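Local coordinates for putative lipoprotein (Bacteroides ovatus, PDB 3OQQ) that is of unknown function but is probably an extracellular lipoprotein, whose beta-rich fold binds calcium ions, at residues A[225-230]-A[235-240]; A[253-258]-A[297-302]; A[58-63]-A[99-104]; A[36-41]-A[47-52]; A[202-207]-A[320-325]. All blocks are in the same frame, centred on the assembly; numbering follows the deposited sequence.

Interaction 1. Residues A[225-230]-A[235-240]; sequences AKEELS and VKVENK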
# COMPACT_ATOMS: atom_id res chain seq x y z
N ALA A 225 -14.91 12.74 8.43
CA ALA A 225 -15.25 13.53 7.23
C ALA A 225 -15.43 12.61 6.06
O ALA A 225 -14.81 11.55 6.01
CB ALA A 225 -14.17 14.56 6.90
N LYS A 226 -16.24 13.02 5.09
CA LYS A 226 -16.52 12.23 3.90
C LYS A 226 -17.15 13.10 2.86
O LYS A 226 -17.95 13.97 3.20
CB LYS A 226 -17.45 11.04 4.22
CG LYS A 226 -17.77 10.10 3.07
CD LYS A 226 -18.65 8.96 3.56
CE LYS A 226 -18.49 7.71 2.73
NZ LYS A 226 -19.12 6.53 3.38
N GLU A 227 -16.74 12.89 1.61
CA GLU A 227 -17.31 13.47 0.41
C GLU A 227 -17.51 12.30 -0.53
O GLU A 227 -16.55 11.59 -0.82
CB GLU A 227 -16.43 14.57 -0.21
CG GLU A 227 -17.16 15.34 -1.30
CD GLU A 227 -16.48 16.61 -1.77
OE1 GLU A 227 -15.82 17.29 -0.95
OE2 GLU A 227 -16.68 16.97 -2.95
N GLU A 228 -18.73 12.12 -1.01
CA GLU A 228 -19.10 10.97 -1.84
C GLU A 228 -19.32 11.28 -3.32
O GLU A 228 -19.97 12.27 -3.66
CB GLU A 228 -20.38 10.33 -1.31
CG GLU A 228 -20.20 9.57 -0.02
CD GLU A 228 -21.37 8.66 0.28
OE1 GLU A 228 -21.40 7.53 -0.27
OE2 GLU A 228 -22.27 9.08 1.03
N LEU A 229 -18.83 10.36 -4.18
CA LEU A 229 -19.04 10.33 -5.64
C LEU A 229 -18.86 11.70 -6.33
O LEU A 229 -19.67 12.11 -7.16
CB LEU A 229 -20.46 9.77 -5.92
CG LEU A 229 -20.82 8.44 -5.25
CD1 LEU A 229 -22.30 8.16 -5.36
CD2 LEU A 229 -20.06 7.30 -5.84
N SER A 230 -17.78 12.41 -5.98
CA SER A 230 -17.50 13.73 -6.52
C SER A 230 -16.94 13.64 -7.93
O SER A 230 -16.13 12.77 -8.23
CB SER A 230 -16.52 14.45 -5.61
OG SER A 230 -16.23 15.73 -6.14
N VAL A 235 -10.66 16.82 -4.69
CA VAL A 235 -11.57 16.54 -3.60
C VAL A 235 -10.74 16.70 -2.35
O VAL A 235 -9.71 16.05 -2.20
CB VAL A 235 -12.19 15.11 -3.75
CG1 VAL A 235 -13.02 14.72 -2.53
CG2 VAL A 235 -13.04 15.02 -5.01
N LYS A 236 -11.13 17.63 -1.48
CA LYS A 236 -10.46 17.86 -0.22
C LYS A 236 -11.46 17.63 0.90
O LYS A 236 -12.51 18.26 0.89
CB LYS A 236 -9.87 19.29 -0.18
CG LYS A 236 -9.11 19.64 1.10
CD LYS A 236 -8.26 20.88 0.88
CE LYS A 236 -8.32 21.85 2.03
NZ LYS A 236 -9.58 22.65 2.03
N VAL A 237 -11.19 16.67 1.82
CA VAL A 237 -12.06 16.44 2.97
C VAL A 237 -11.21 16.65 4.24
O VAL A 237 -10.02 16.29 4.27
CB VAL A 237 -12.89 15.12 2.98
CG1 VAL A 237 -13.78 15.01 1.75
CG2 VAL A 237 -12.04 13.88 3.13
N GLU A 238 -11.78 17.32 5.22
CA GLU A 238 -11.02 17.62 6.42
C GLU A 238 -11.88 17.68 7.69
O GLU A 238 -13.06 18.04 7.65
CB GLU A 238 -10.26 18.96 6.27
CG GLU A 238 -11.14 20.15 5.89
CD GLU A 238 -10.49 21.51 5.88
OE1 GLU A 238 -9.51 21.70 5.13
OE2 GLU A 238 -11.01 22.42 6.57
N ASN A 239 -11.24 17.37 8.81
CA ASN A 239 -11.82 17.54 10.13
C ASN A 239 -10.69 18.11 10.95
O ASN A 239 -9.71 17.41 11.20
CB ASN A 239 -12.39 16.25 10.71
CG ASN A 239 -13.05 16.41 12.06
OD1 ASN A 239 -12.71 17.29 12.86
ND2 ASN A 239 -14.02 15.54 12.35
N LYS A 240 -10.78 19.40 11.28
CA LYS A 240 -9.73 20.10 12.00
C LYS A 240 -10.05 20.28 13.50
O LYS A 240 -9.44 21.11 14.17
CB LYS A 240 -9.46 21.45 11.33
CG LYS A 240 -8.87 21.27 9.92
CD LYS A 240 -8.73 22.61 9.21
CE LYS A 240 -7.29 22.92 8.90
NZ LYS A 240 -7.19 23.94 7.81
O HOH W 1 -13.83 18.82 -1.99
O HOH W 2 -15.52 18.39 1.38
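Val235 turns its two methyls to different partners: CG2 packs 3.5 Å from Ser230 OG, and CG1 lies 4.0 Å from Glu227 CD, the two side chains crossing at a slant. At Lys236 the backbone is linked to Glu227 through two waters. One accepts from Lys236 N at 3.0 Å and donates to Glu227 OE1; the other donates to Glu227 OE1 at 2.6 Å and to Lys236 O. Glutamate suits this place because OE2 can meanwhile pair with Lys232. The ammonium of Lys236 forms a salt bridge along its own strand, NZ to Glu238 OE1 at 3.2 Å. Val237 packs tightly, its CG1, beside the backbone N (chi1 -58°), coming 3.3 Å from Glu227 CB. Glu238 adds its carbonyl O, 3.7 Å from Ala225 CB, the small methyl of alanine lying directly against the carbonyl. Asn239 ND2 hydrogen-bonds Leu224 O. The antiparallel strands, 157° apart, share no direct backbone bond: 225-230 pairs with strand 205-215 and 235-240 with strand 253-263, so the contact joins the borders of two stacked sheets.

Interaction 2. Residues A[253-258]-A[297-302]; sequences RFAILT and PMLRAE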
# COMPACT_ATOMS: atom_id res chain seq x y z
N ARG A 253 -7.22 17.79 17.29
CA ARG A 253 -6.29 17.31 16.29
C ARG A 253 -6.89 17.59 14.93
O ARG A 253 -8.04 18.04 14.87
CB ARG A 253 -5.98 15.81 16.53
CG ARG A 253 -5.60 15.52 18.01
CD ARG A 253 -5.32 14.05 18.19
NE ARG A 253 -5.12 13.66 19.58
CZ ARG A 253 -3.96 13.71 20.23
NH1 ARG A 253 -2.89 14.26 19.66
NH2 ARG A 253 -3.86 13.27 21.48
N PHE A 254 -6.10 17.42 13.84
CA PHE A 254 -6.63 17.67 12.51
C PHE A 254 -6.15 16.65 11.48
O PHE A 254 -5.08 16.05 11.63
CB PHE A 254 -6.30 19.09 12.03
CG PHE A 254 -4.90 19.35 11.52
CD1 PHE A 254 -3.85 19.59 12.41
CD2 PHE A 254 -4.65 19.45 10.15
CE1 PHE A 254 -2.57 19.89 11.94
CE2 PHE A 254 -3.37 19.74 9.68
CZ PHE A 254 -2.33 19.94 10.58
N ALA A 255 -6.96 16.46 10.44
CA ALA A 255 -6.59 15.58 9.32
C ALA A 255 -7.17 16.18 8.07
O ALA A 255 -8.27 16.73 8.12
CB ALA A 255 -7.11 14.16 9.55
N ILE A 256 -6.40 16.20 6.98
CA ILE A 256 -6.84 16.75 5.68
C ILE A 256 -6.50 15.73 4.60
O ILE A 256 -5.32 15.43 4.39
CB ILE A 256 -6.23 18.14 5.34
CG1 ILE A 256 -6.36 19.17 6.50
CG2 ILE A 256 -6.82 18.68 4.02
CD1 ILE A 256 -5.42 20.40 6.38
N LEU A 257 -7.53 15.23 3.90
CA LEU A 257 -7.34 14.26 2.83
C LEU A 257 -7.64 14.93 1.50
O LEU A 257 -8.76 15.40 1.28
CB LEU A 257 -8.21 13.02 3.04
CG LEU A 257 -8.32 12.00 1.91
CD1 LEU A 257 -6.94 11.40 1.56
CD2 LEU A 257 -9.29 10.94 2.29
N THR A 258 -6.63 15.01 0.63
CA THR A 258 -6.77 15.61 -0.69
C THR A 258 -6.59 14.53 -1.73
O THR A 258 -5.64 13.75 -1.67
CB THR A 258 -5.79 16.79 -0.87
OG1 THR A 258 -5.97 17.70 0.21
CG2 THR A 258 -6.01 17.54 -2.20
N PRO A 297 -7.30 3.42 18.04
CA PRO A 297 -7.80 3.40 16.65
C PRO A 297 -6.85 4.19 15.72
O PRO A 297 -6.27 5.20 16.12
CB PRO A 297 -9.18 4.08 16.75
CG PRO A 297 -9.62 3.84 18.22
CD PRO A 297 -8.31 3.97 18.98
N MSE A 298 -6.65 3.68 14.50
CA MSE A 298 -5.72 4.30 13.58
C MSE A 298 -6.37 5.39 12.75
O MSE A 298 -7.51 5.21 12.34
CB MSE A 298 -5.09 3.25 12.66
CG MSE A 298 -4.08 2.37 13.38
SE MSE A 298 -3.21 1.12 12.16
CE MSE A 298 -2.62 -0.17 13.54
N LEU A 299 -5.67 6.51 12.51
CA LEU A 299 -6.17 7.55 11.60
C LEU A 299 -6.14 6.95 10.18
O LEU A 299 -5.08 6.50 9.73
CB LEU A 299 -5.38 8.87 11.70
CG LEU A 299 -5.65 9.96 10.62
CD1 LEU A 299 -7.14 10.43 10.62
CD2 LEU A 299 -4.78 11.18 10.85
N ARG A 300 -7.31 6.89 9.52
CA ARG A 300 -7.44 6.26 8.21
C ARG A 300 -7.92 7.22 7.15
O ARG A 300 -8.92 7.92 7.36
CB ARG A 300 -8.42 5.04 8.31
CG ARG A 300 -9.04 4.59 6.95
CD ARG A 300 -9.79 3.27 7.06
NE ARG A 300 -8.85 2.14 7.18
CZ ARG A 300 -9.19 0.86 7.03
NH1 ARG A 300 -10.44 0.52 6.77
NH2 ARG A 300 -8.26 -0.09 7.12
N ALA A 301 -7.21 7.25 5.99
CA ALA A 301 -7.69 7.91 4.79
C ALA A 301 -8.25 6.80 3.88
O ALA A 301 -7.59 5.76 3.70
CB ALA A 301 -6.59 8.71 4.08
N GLU A 302 -9.48 6.97 3.38
CA GLU A 302 -10.09 5.96 2.52
C GLU A 302 -10.53 6.62 1.22
O GLU A 302 -11.23 7.63 1.25
CB GLU A 302 -11.25 5.24 3.20
CG GLU A 302 -11.81 4.11 2.35
CD GLU A 302 -13.05 3.45 2.91
OE1 GLU A 302 -12.90 2.52 3.73
OE2 GLU A 302 -14.17 3.87 2.55
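No ring or other flat side chain takes part where Ala255 and Leu257 meet Leu299 and Ala301; the sole planar group in touch is the peptide carbonyl of Glu302, whose O lies 4.0 Å from Leu257 CD2. The rest is methyl against methyl. Ala255 CB faces the fork of Leu299, 3.9 Å from its CD1 and 4.0 Å from its CD2. Two residues on, the roles reverse, and Ala301 CB is met by the fork of Leu257, with CD1 at 3.7 Å and CD2 at 3.9 Å. Each long side chain is thus matched with a short one between strands whose axes approach to 8.5 Å. They run 18° apart in the same sense, the arrangement of two beta-sheets packed face to face as in a sandwich, strand 253-263 in one layer and strand 298-307 in the other. Both leucines have CG anti to the backbone N (chi1 170°), which sends their methyls across the interface. Leu257 also touches Ala210 and Leu212 of strand 205-215, which pairs with strand 298-307.

Interaction 3. Residues A[58-63]-A[99-104]; sequences EKVYMK and ASVTLA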
# COMPACT_ATOMS: atom_id res chain seq x y z
N GLU A 58 6.63 -19.25 -3.30
CA GLU A 58 6.78 -20.25 -4.36
C GLU A 58 5.47 -20.95 -4.70
O GLU A 58 5.38 -21.58 -5.75
CB GLU A 58 7.83 -21.30 -3.96
CG GLU A 58 9.23 -20.72 -3.90
CD GLU A 58 10.30 -21.65 -3.36
OE1 GLU A 58 10.02 -22.39 -2.39
OE2 GLU A 58 11.43 -21.60 -3.88
N LYS A 59 4.47 -20.87 -3.82
CA LYS A 59 3.16 -21.50 -4.06
C LYS A 59 2.00 -20.63 -3.55
O LYS A 59 2.15 -19.86 -2.60
CB LYS A 59 3.09 -22.93 -3.47
CG LYS A 59 3.22 -23.01 -1.96
CD LYS A 59 3.86 -24.32 -1.53
N VAL A 60 0.83 -20.77 -4.17
CA VAL A 60 -0.36 -20.04 -3.73
C VAL A 60 -1.47 -21.05 -3.40
O VAL A 60 -1.41 -22.24 -3.79
CB VAL A 60 -0.83 -18.91 -4.68
CG1 VAL A 60 0.17 -17.76 -4.69
CG2 VAL A 60 -1.08 -19.42 -6.09
N TYR A 61 -2.45 -20.59 -2.64
CA TYR A 61 -3.53 -21.41 -2.13
C TYR A 61 -4.86 -20.89 -2.58
O TYR A 61 -5.23 -19.75 -2.31
CB TYR A 61 -3.46 -21.48 -0.59
CG TYR A 61 -2.11 -21.98 -0.12
CD1 TYR A 61 -1.05 -21.09 0.09
CD2 TYR A 61 -1.86 -23.33 0.05
CE1 TYR A 61 0.21 -21.54 0.45
CE2 TYR A 61 -0.59 -23.80 0.40
CZ TYR A 61 0.44 -22.90 0.61
OH TYR A 61 1.68 -23.33 1.00
N MSE A 62 -5.58 -21.75 -3.29
CA MSE A 62 -6.91 -21.44 -3.80
C MSE A 62 -7.95 -22.03 -2.86
O MSE A 62 -7.99 -23.25 -2.68
CB MSE A 62 -7.07 -22.00 -5.23
CG MSE A 62 -8.41 -21.66 -5.88
SE MSE A 62 -8.67 -22.58 -7.58
CE MSE A 62 -9.11 -24.26 -6.89
N LYS A 63 -8.74 -21.16 -2.21
CA LYS A 63 -9.84 -21.61 -1.36
C LYS A 63 -11.09 -21.67 -2.22
O LYS A 63 -11.35 -20.74 -3.00
CB LYS A 63 -10.03 -20.74 -0.11
CG LYS A 63 -8.83 -20.84 0.84
CD LYS A 63 -9.18 -20.99 2.31
CE LYS A 63 -7.90 -21.00 3.12
NZ LYS A 63 -7.79 -22.16 4.04
N ALA A 99 4.48 -13.02 -10.54
CA ALA A 99 4.43 -14.46 -10.76
C ALA A 99 3.15 -14.81 -11.47
O ALA A 99 2.23 -13.98 -11.56
CB ALA A 99 4.56 -15.22 -9.44
N SER A 100 3.11 -16.01 -12.03
CA SER A 100 1.97 -16.51 -12.78
C SER A 100 1.49 -17.81 -12.17
O SER A 100 2.29 -18.60 -11.65
CB SER A 100 2.35 -16.72 -14.24
OG SER A 100 1.23 -17.14 -14.99
N VAL A 101 0.16 -18.02 -12.23
CA VAL A 101 -0.50 -19.21 -11.71
C VAL A 101 -1.55 -19.64 -12.72
O VAL A 101 -2.17 -18.78 -13.35
CB VAL A 101 -1.08 -18.98 -10.28
CG1 VAL A 101 -2.31 -18.07 -10.30
CG2 VAL A 101 -1.38 -20.28 -9.57
N THR A 102 -1.73 -20.94 -12.89
CA THR A 102 -2.77 -21.48 -13.75
C THR A 102 -3.72 -22.22 -12.83
O THR A 102 -3.37 -23.23 -12.24
CB THR A 102 -2.19 -22.32 -14.89
OG1 THR A 102 -1.43 -21.43 -15.70
CG2 THR A 102 -3.29 -22.97 -15.74
N LEU A 103 -4.89 -21.63 -12.62
CA LEU A 103 -5.90 -22.21 -11.75
C LEU A 103 -6.72 -23.25 -12.51
O LEU A 103 -6.93 -23.14 -13.72
CB LEU A 103 -6.81 -21.11 -11.19
CG LEU A 103 -6.15 -19.98 -10.38
CD1 LEU A 103 -7.18 -18.91 -10.05
CD2 LEU A 103 -5.47 -20.50 -9.09
N ALA A 104 -7.20 -24.25 -11.77
CA ALA A 104 -8.08 -25.31 -12.27
C ALA A 104 -8.97 -25.72 -11.14
O ALA A 104 -8.54 -25.76 -9.98
CB ALA A 104 -7.27 -26.49 -12.80
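Met62, present as selenomethionine, reaches across to Leu103 and Ala104. Its first side-chain bond, from CA to CB, heads toward strand 96-104, and CG leaves anti to the backbone N (chi1 -177°), carrying the chain outward. SE then lies 4.1 Å from Leu103 CD2 and 4.0 Å from the backbone O of Ala104, and the Met62 and Leu103 side chains slant across each other. A bend about the last torsion (chi3 77°) swings the terminal methyl aside, so that CE ends 3.5 Å from Ala104 O. A long, flexible, apolar chain suits this place, since it spans the gap and can bend at its end to lay the methyl against that carbonyl. Two residues earlier the shorter, branched Val60 makes the contact, its CG2 meeting Val101 CG2 at 3.6 Å. The strand axes approach to 8.9 Å with 38° between their directions, too far for backbone pairing. Val25 touches Val60 and Leu103, while Phe76 lies against Met62 and Val101. Strand 71-80 pairs with both strands 59-65 and 96-104, consistent with antiparallel strands that curl round a shared core, somewhat like a barrel.

Interaction 4. Residues A[36-41]-A[47-52]; sequences LLVGDV and RTLTLN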
# COMPACT_ATOMS: atom_id res chain seq x y z
N LEU A 36 -4.80 -12.46 0.95
CA LEU A 36 -5.55 -12.56 -0.31
C LEU A 36 -4.84 -11.77 -1.40
O LEU A 36 -4.47 -10.60 -1.19
CB LEU A 36 -6.98 -12.05 -0.13
CG LEU A 36 -7.97 -12.41 -1.23
CD1 LEU A 36 -9.27 -12.83 -0.64
CD2 LEU A 36 -8.21 -11.22 -2.17
N LEU A 37 -4.61 -12.41 -2.54
CA LEU A 37 -3.96 -11.81 -3.71
C LEU A 37 -5.01 -11.43 -4.76
O LEU A 37 -4.94 -10.36 -5.34
CB LEU A 37 -2.97 -12.80 -4.31
CG LEU A 37 -1.83 -13.25 -3.41
CD1 LEU A 37 -1.15 -14.44 -4.00
CD2 LEU A 37 -0.83 -12.10 -3.18
N VAL A 38 -5.98 -12.33 -5.00
CA VAL A 38 -7.05 -12.12 -5.97
C VAL A 38 -8.31 -12.83 -5.42
O VAL A 38 -8.22 -13.95 -4.92
CB VAL A 38 -6.65 -12.53 -7.44
CG1 VAL A 38 -6.40 -14.01 -7.58
CG2 VAL A 38 -7.66 -12.04 -8.47
N GLY A 39 -9.42 -12.10 -5.40
CA GLY A 39 -10.69 -12.58 -4.88
C GLY A 39 -11.77 -12.70 -5.93
O GLY A 39 -11.68 -12.06 -6.99
N ASP A 40 -12.80 -13.54 -5.63
CA ASP A 40 -13.99 -13.82 -6.43
C ASP A 40 -13.66 -14.06 -7.93
O ASP A 40 -14.25 -13.43 -8.82
CB ASP A 40 -15.04 -12.69 -6.25
CG ASP A 40 -15.66 -12.69 -4.85
OD1 ASP A 40 -15.94 -13.79 -4.33
OD2 ASP A 40 -15.90 -11.60 -4.31
N VAL A 41 -12.73 -14.99 -8.18
CA VAL A 41 -12.21 -15.38 -9.50
C VAL A 41 -13.03 -16.50 -10.10
O VAL A 41 -13.18 -17.55 -9.47
CB VAL A 41 -10.73 -15.82 -9.36
CG1 VAL A 41 -10.10 -16.14 -10.71
CG2 VAL A 41 -9.92 -14.76 -8.62
N ARG A 47 -7.49 -21.11 -15.82
CA ARG A 47 -7.30 -19.66 -15.90
C ARG A 47 -5.92 -19.27 -15.40
O ARG A 47 -5.57 -19.57 -14.26
CB ARG A 47 -8.39 -18.92 -15.12
CG ARG A 47 -8.30 -17.41 -15.29
CD ARG A 47 -9.50 -16.73 -14.72
NE ARG A 47 -9.53 -15.32 -15.10
CZ ARG A 47 -10.47 -14.46 -14.74
NH1 ARG A 47 -11.51 -14.87 -14.02
NH2 ARG A 47 -10.39 -13.20 -15.12
N THR A 48 -5.14 -18.57 -16.26
CA THR A 48 -3.80 -18.10 -15.96
C THR A 48 -3.89 -16.62 -15.55
O THR A 48 -4.50 -15.81 -16.25
CB THR A 48 -2.84 -18.37 -17.14
OG1 THR A 48 -2.75 -19.78 -17.32
CG2 THR A 48 -1.43 -17.83 -16.89
N LEU A 49 -3.31 -16.30 -14.39
CA LEU A 49 -3.30 -14.95 -13.82
C LEU A 49 -1.93 -14.52 -13.40
O LEU A 49 -1.16 -15.31 -12.85
CB LEU A 49 -4.20 -14.87 -12.57
CG LEU A 49 -5.71 -15.03 -12.73
CD1 LEU A 49 -6.35 -15.11 -11.37
CD2 LEU A 49 -6.31 -13.86 -13.47
N THR A 50 -1.63 -13.26 -13.62
CA THR A 50 -0.40 -12.65 -13.15
C THR A 50 -0.74 -12.07 -11.77
O THR A 50 -1.79 -11.43 -11.60
CB THR A 50 0.12 -11.62 -14.17
OG1 THR A 50 0.50 -12.32 -15.35
CG2 THR A 50 1.32 -10.83 -13.64
N LEU A 51 0.11 -12.35 -10.79
CA LEU A 51 -0.12 -11.89 -9.43
C LEU A 51 1.12 -11.19 -8.87
O LEU A 51 2.25 -11.49 -9.26
CB LEU A 51 -0.51 -13.08 -8.52
CG LEU A 51 -1.69 -14.00 -8.93
CD1 LEU A 51 -1.77 -15.20 -8.01
CD2 LEU A 51 -3.02 -13.28 -8.89
N ASN A 52 0.90 -10.24 -7.97
CA ASN A 52 1.98 -9.54 -7.27
C ASN A 52 2.07 -10.26 -5.92
O ASN A 52 1.19 -10.11 -5.07
CB ASN A 52 1.67 -8.04 -7.17
CG ASN A 52 2.54 -7.23 -6.23
OD1 ASN A 52 3.33 -7.77 -5.46
ND2 ASN A 52 2.40 -5.92 -6.25
O HOH W 3 -2.09 -9.74 -6.85
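The backbone around Leu37 comes nearest that of Leu51, CA to CA 6.9 Å, and the touching parts of the segments run 160° apart without a direct hydrogen bond between them. One water spans the gap instead, donating to Leu37 O at 3.3 Å and accepting from Asn52 N at 3.2 Å. Segment 36-41 is doubly bulged: Leu37 and Val38 form a classic bulge opposite Val25, and Asp40 and Val41 a G1 bulge opposite Val23. The first helps explain how the consecutive residues Leu37 and Val38 can both turn toward strand 46-54. Leu37 CD1 meets Leu51 CD1 at 4.1 Å, the two side chains crossing at about a right angle, while Leu37 CD2 lies 3.4 Å from Asn52 O. The antiparallel strands here appear to curl round a core, and strands 36-41 and 46-54, which are not paired with each other, meet in it through branched aliphatic side chains. Val38 CG1 packs 3.7 Å from Leu51 CD2 and also touches Leu49. Val41 has CG1 anti to its own backbone N (chi1 -176°), which brings that methyl tip to tip with Leu49 CD1 at 3.9 Å. The same methyl lies 3.8 Å from Arg47 NH1. Arginine fits this margin of the core because its extended chain crosses Val41 at a slant while NH1 hydrogen-bonds Leu42 O and Gln165 OE1.

Interaction 5. Residues A[202-207]-A[320-325]; sequences SEYVDR and LAAFRE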
# COMPACT_ATOMS: atom_id res chain seq x y z
N SER A 202 -6.76 11.26 -15.05
CA SER A 202 -8.10 11.81 -14.79
C SER A 202 -9.13 11.27 -15.82
O SER A 202 -10.26 11.00 -15.45
CB SER A 202 -8.08 13.34 -14.78
OG SER A 202 -7.67 13.88 -16.02
N GLU A 203 -8.70 11.06 -17.07
CA GLU A 203 -9.49 10.52 -18.18
C GLU A 203 -10.07 9.14 -17.82
O GLU A 203 -11.08 8.74 -18.39
CB GLU A 203 -8.62 10.39 -19.46
CG GLU A 203 -8.14 11.70 -20.07
CD GLU A 203 -6.93 12.40 -19.45
OE1 GLU A 203 -6.46 11.96 -18.38
OE2 GLU A 203 -6.48 13.42 -20.03
N TYR A 204 -9.43 8.43 -16.87
CA TYR A 204 -9.87 7.11 -16.44
C TYR A 204 -10.74 7.12 -15.19
O TYR A 204 -11.31 6.09 -14.85
CB TYR A 204 -8.65 6.20 -16.17
CG TYR A 204 -7.65 6.06 -17.31
CD1 TYR A 204 -8.07 6.05 -18.64
CD2 TYR A 204 -6.29 5.90 -17.06
CE1 TYR A 204 -7.17 5.89 -19.69
CE2 TYR A 204 -5.37 5.76 -18.10
CZ TYR A 204 -5.82 5.75 -19.41
OH TYR A 204 -4.92 5.59 -20.43
N VAL A 205 -10.79 8.25 -14.47
CA VAL A 205 -11.48 8.36 -13.19
C VAL A 205 -12.68 9.28 -13.31
O VAL A 205 -12.53 10.45 -13.61
CB VAL A 205 -10.51 8.84 -12.07
CG1 VAL A 205 -11.23 8.97 -10.74
CG2 VAL A 205 -9.30 7.90 -11.95
N ASP A 206 -13.86 8.74 -13.03
CA ASP A 206 -15.14 9.45 -13.12
C ASP A 206 -15.44 10.13 -11.79
O ASP A 206 -15.59 11.35 -11.76
CB ASP A 206 -16.26 8.45 -13.51
CG ASP A 206 -17.68 9.00 -13.63
OD1 ASP A 206 -17.87 10.23 -13.50
OD2 ASP A 206 -18.61 8.19 -13.82
N ARG A 207 -15.52 9.34 -10.70
CA ARG A 207 -15.87 9.80 -9.36
C ARG A 207 -14.82 9.49 -8.35
O ARG A 207 -14.15 8.46 -8.42
CB ARG A 207 -17.19 9.15 -8.85
CG ARG A 207 -18.41 9.20 -9.76
CD ARG A 207 -18.89 10.61 -9.92
NE ARG A 207 -19.97 10.75 -10.89
CZ ARG A 207 -21.19 11.17 -10.59
NH1 ARG A 207 -21.51 11.48 -9.34
NH2 ARG A 207 -22.11 11.29 -11.54
N LEU A 320 -8.20 -0.09 -18.34
CA LEU A 320 -8.24 -1.33 -17.59
C LEU A 320 -6.81 -1.71 -17.15
O LEU A 320 -6.61 -2.14 -16.01
CB LEU A 320 -8.90 -2.44 -18.43
CG LEU A 320 -8.94 -3.87 -17.86
CD1 LEU A 320 -9.73 -3.95 -16.53
CD2 LEU A 320 -9.53 -4.84 -18.89
N ALA A 321 -5.83 -1.48 -18.04
CA ALA A 321 -4.42 -1.74 -17.76
C ALA A 321 -3.92 -0.77 -16.67
O ALA A 321 -3.19 -1.19 -15.78
CB ALA A 321 -3.60 -1.60 -19.03
N ALA A 322 -4.34 0.52 -16.71
CA ALA A 322 -3.96 1.54 -15.72
C ALA A 322 -4.44 1.16 -14.30
O ALA A 322 -3.68 1.30 -13.35
CB ALA A 322 -4.54 2.88 -16.11
N PHE A 323 -5.70 0.66 -14.16
CA PHE A 323 -6.21 0.19 -12.86
C PHE A 323 -5.48 -1.07 -12.42
O PHE A 323 -5.10 -1.17 -11.26
CB PHE A 323 -7.73 -0.08 -12.91
CG PHE A 323 -8.57 1.15 -12.73
CD1 PHE A 323 -8.94 1.59 -11.46
CD2 PHE A 323 -9.01 1.87 -13.84
CE1 PHE A 323 -9.72 2.73 -11.30
CE2 PHE A 323 -9.80 3.02 -13.67
CZ PHE A 323 -10.12 3.45 -12.40
N ARG A 324 -5.24 -2.00 -13.36
CA ARG A 324 -4.59 -3.29 -13.06
C ARG A 324 -3.13 -3.14 -12.64
O ARG A 324 -2.72 -3.77 -11.66
CB ARG A 324 -4.68 -4.23 -14.25
CG ARG A 324 -5.98 -5.00 -14.33
CD ARG A 324 -5.94 -5.95 -15.52
NE ARG A 324 -7.23 -6.57 -15.77
CZ ARG A 324 -7.56 -7.19 -16.90
NH1 ARG A 324 -6.70 -7.28 -17.90
NH2 ARG A 324 -8.77 -7.72 -17.03
N GLU A 325 -2.37 -2.32 -13.37
CA GLU A 325 -0.95 -2.06 -13.14
C GLU A 325 -0.68 -1.40 -11.79
O GLU A 325 0.45 -1.47 -11.32
CB GLU A 325 -0.36 -1.21 -14.28
CG GLU A 325 0.01 -2.04 -15.50
CD GLU A 325 1.27 -2.85 -15.31
OE1 GLU A 325 2.38 -2.29 -15.50
OE2 GLU A 325 1.15 -4.04 -14.93
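Tyr204 closes a short 3-10 turn, in which Val205 N bonds Ser202 O at 3.0 Å, just before strand 205-215 begins, and faces helix 314-328 with its CA 8.2 Å from that of Ala322. Ala322 CB approaches the Tyr204 ring obliquely, 3.6 Å from both CD2 and CE2. With CG anti to the carbonyl carbon (chi1 -55°), the ring leans out of the turn toward the helix, and alanine's short side chain lets it come close. Phe323, the next residue round the helix, meets the turn differently. The edge of its ring points at the backbone O of Tyr204, which lies near the ring plane, 3.6 Å from CE2 and 3.8 Å from CZ. CE2 also packs 4.2 Å from Tyr204 CB. The remainder of the phenyl group suits the buried side of the helix, where it touches Val158, Leu176 and Leu200. The tyrosine ring supplies a flat apolar surface to Ala322, while its hydroxyl makes a weak hydrogen bond with Lys201 NZ. Tyr204 O accepts a hydrogen bond from Gln319 NE2, earlier on the same helix. The slightly positive ring hydrogens of Phe323 should be mildly attracted to that oxygen; segments 202-207 and 320-325 themselves meet by apolar contact and this aromatic edge, with no hydrogen bond or salt bridge between them.

Overall arrangement
From the N terminus, interaction 4 closes first, a short loop between strands 36-41 and 46-54, and interaction 3 follows, closing the longer path from strand 59-65 to strand 96-104. The two touch where strands 46-54 and 96-104 pair, and together they contribute to the core of the N-terminal region, whose strands appear to curl round it. Interaction 5 then closes a wide loop, bringing helix 314-328 onto the start of strand 205-215. Within that loop lie interactions 1 and 2, one after the other; no two contacts cross. Interactions 1 and 2 meet through the paired strands 234-242 and 253-263 and tie two facing sheets together, while Arg207 NH1 bonds Leu229 O, linking 5 to 1.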